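Local coordinates for fructose 1-phosphate kinase (Staphylococcus aureus, PDB 2JG5), which probably catalyses ATP-dependent phosphorylation of fructose 1-phosphate to fructose 1,6-bisphosphate, as a pfkB-family carbohydrate kinase of the ribokinase clan, at residues L158-E163 with L176-N181. Sequence-based numbering, arbitrary orientation.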
loop_
_atom_site.group_PDB
_atom_site.type_symbol
_atom_site.label_atom_id
_atom_site.label_comp_id
_atom_site.label_asym_id
_atom_site.label_seq_id
_atom_site.Cartn_x
_atom_site.Cartn_y
_atom_site.Cartn_z
ATOM N N LEU A 158 -19.518 -15.211 -23.950
ATOM C CA LEU A 158 -19.263 -15.045 -22.526
ATOM C C LEU A 158 -18.446 -16.196 -21.938
ATOM O O LEU A 158 -18.819 -17.362 -22.051
ATOM C CB LEU A 158 -20.559 -14.857 -21.738
ATOM C CG LEU A 158 -20.325 -14.711 -20.231
ATOM C CD1 LEU A 158 -19.902 -13.276 -19.838
ATOM C CD2 LEU A 158 -21.561 -15.137 -19.490
ATOM N N VAL A 159 -17.332 -15.837 -21.304
ATOM C CA VAL A 159 -16.449 -16.790 -20.630
ATOM C C VAL A 159 -16.440 -16.515 -19.128
ATOM O O VAL A 159 -16.219 -15.383 -18.692
ATOM C CB VAL A 159 -15.022 -16.687 -21.176
ATOM C CG1 VAL A 159 -14.102 -17.623 -20.439
ATOM C CG2 VAL A 159 -15.004 -16.954 -22.687
ATOM N N VAL A 160 -16.690 -17.549 -18.335
ATOM C CA VAL A 160 -16.768 -17.385 -16.896
ATOM C C VAL A 160 -15.804 -18.306 -16.160
ATOM O O VAL A 160 -15.743 -19.514 -16.421
ATOM C CB VAL A 160 -18.217 -17.607 -16.386
ATOM C CG1 VAL A 160 -18.261 -17.682 -14.855
ATOM C CG2 VAL A 160 -19.130 -16.514 -16.902
ATOM N N ASP A 161 -15.054 -17.710 -15.238
ATOM C CA ASP A 161 -14.244 -18.444 -14.280
ATOM C C ASP A 161 -14.579 -17.920 -12.878
ATOM O O ASP A 161 -14.059 -16.895 -12.435
ATOM C CB ASP A 161 -12.762 -18.298 -14.622
ATOM C CG ASP A 161 -11.860 -19.066 -13.682
ATOM O OD1 ASP A 161 -12.332 -19.999 -12.997
ATOM O OD2 ASP A 161 -10.656 -18.730 -13.634
ATOM N N ALA A 162 -15.474 -18.626 -12.194
ATOM C CA ALA A 162 -16.007 -18.174 -10.908
ATOM C C ALA A 162 -16.295 -19.344 -9.957
ATOM O O ALA A 162 -16.130 -20.499 -10.331
ATOM C CB ALA A 162 -17.280 -17.327 -11.135
ATOM N N GLU A 163 -16.717 -19.035 -8.731
ATOM C CA GLU A 163 -17.167 -20.043 -7.771
ATOM C C GLU A 163 -18.378 -20.768 -8.350
ATOM O O GLU A 163 -19.085 -20.214 -9.211
ATOM C CB GLU A 163 -17.558 -19.390 -6.441
ATOM C CG GLU A 163 -16.436 -18.640 -5.711
ATOM C CD GLU A 163 -16.974 -17.540 -4.779
ATOM O OE1 GLU A 163 -16.660 -16.345 -5.005
ATOM O OE2 GLU A 163 -17.725 -17.866 -3.825
ATOM N N LEU A 176 -19.609 -19.361 -23.471
ATOM C CA LEU A 176 -18.772 -20.103 -24.404
ATOM C C LEU A 176 -18.104 -21.284 -23.715
ATOM O O LEU A 176 -18.086 -22.381 -24.245
ATOM C CB LEU A 176 -17.727 -19.186 -25.022
ATOM C CG LEU A 176 -16.725 -19.863 -25.949
ATOM C CD1 LEU A 176 -17.395 -20.220 -27.271
ATOM C CD2 LEU A 176 -15.519 -18.953 -26.155
ATOM N N PHE A 177 -17.520 -21.024 -22.552
ATOM C CA PHE A 177 -17.177 -22.061 -21.585
ATOM C C PHE A 177 -17.174 -21.520 -20.157
ATOM O O PHE A 177 -17.027 -20.318 -19.930
ATOM C CB PHE A 177 -15.847 -22.767 -21.915
ATOM C CG PHE A 177 -14.622 -21.907 -21.743
ATOM C CD1 PHE A 177 -13.922 -21.906 -20.542
ATOM C CD2 PHE A 177 -14.140 -21.139 -22.802
ATOM C CE1 PHE A 177 -12.774 -21.126 -20.386
ATOM C CE2 PHE A 177 -12.995 -20.357 -22.662
ATOM C CZ PHE A 177 -12.305 -20.351 -21.447
ATOM N N ILE A 178 -17.376 -22.437 -19.212
ATOM C CA ILE A 178 -17.082 -22.218 -17.796
ATOM C C ILE A 178 -15.923 -23.144 -17.369
ATOM O O ILE A 178 -15.573 -24.077 -18.096
ATOM C CB ILE A 178 -18.321 -22.447 -16.923
ATOM C CG1 ILE A 178 -18.973 -23.798 -17.273
ATOM C CG2 ILE A 178 -19.285 -21.272 -17.095
ATOM C CD1 ILE A 178 -19.977 -24.294 -16.262
ATOM N N LYS A 179 -15.333 -22.891 -16.201
ATOM C CA LYS A 179 -14.148 -23.654 -15.785
ATOM C C LYS A 179 -14.163 -24.169 -14.333
ATOM O O LYS A 179 -13.333 -23.764 -13.522
ATOM C CB LYS A 179 -12.862 -22.853 -16.075
ATOM C CG LYS A 179 -11.607 -23.718 -16.142
ATOM C CD LYS A 179 -10.315 -22.924 -16.183
ATOM C CE LYS A 179 -10.019 -22.276 -14.848
ATOM N NZ LYS A 179 -9.734 -23.294 -13.790
ATOM N N PRO A 180 -15.086 -25.087 -14.001
ATOM C CA PRO A 180 -15.066 -25.577 -12.626
ATOM C C PRO A 180 -13.928 -26.572 -12.374
ATOM O O PRO A 180 -13.306 -27.070 -13.313
ATOM C CB PRO A 180 -16.414 -26.282 -12.494
ATOM C CG PRO A 180 -16.683 -26.801 -13.872
ATOM C CD PRO A 180 -16.152 -25.728 -14.797
ATOM N N ASN A 181 -13.647 -26.846 -11.110
ATOM C CA ASN A 181 -12.753 -27.961 -10.809
ATOM C C ASN A 181 -13.539 -29.239 -10.533
ATOM O O ASN A 181 -14.758 -29.205 -10.315
ATOM C CB ASN A 181 -11.743 -27.629 -9.694
ATOM C CG ASN A 181 -12.394 -27.072 -8.450
ATOM O OD1 ASN A 181 -13.280 -27.692 -7.850
ATOM N ND2 ASN A 181 -11.940 -25.899 -8.035
HETATM O O HOH W 1 -15.898 -21.297 -13.803
HETATM O O HOH W 2 -9.452 -20.557 -12.166
#
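V159 packs against the F177 ring, a worked example of how a parallel beta-alpha-beta unit brings side chains of its two strands together on one face of the sheet, even though strand 177-178 is short and weakly bonded. From the CB of V159 the two methyls part company. CG1, anti to the backbone N (chi1 177°), lies over one face of the ring, displaced toward its rim, and comes within 3.4 Å of F177 CZ in a CH-pi contact. CG2, beside the backbone N, touches the rim of the same ring at CE2 and lies 4.0 Å from L176 CD2. On the reverse face V160 CB packs against I178 CG2.

The backbones run almost in the same direction, yet their pairing is sparse. L176 N donates to L158 O, V160 N gives a nearly straight bond of 3.2 Å to F177 O, and K179 N reaches V160 O only weakly. There a water accepts from K179 N and A162 N and donates to V160 O, joining the two backbones where the strands part.

Beyond it, D161 and K179 extend side by side on the F177 face. The bend at chi3 brings K179 CE to 3.7 Å from D161 OD1; that at chi4 sets NZ, 4.3 Å from the same oxygen. A second water donates to D161 OD2, whose ionic partner is K38.

With helix 164-170 the strands form part of the Rossmann-like core sheet of ribokinase-type enzymes. Strand 128-132 flanks V159, strand 214-217 bonds to I178 on its side away from 157-161, helix 247-260 covers F177 and K179, and helix 143-154 covers L158 and V160.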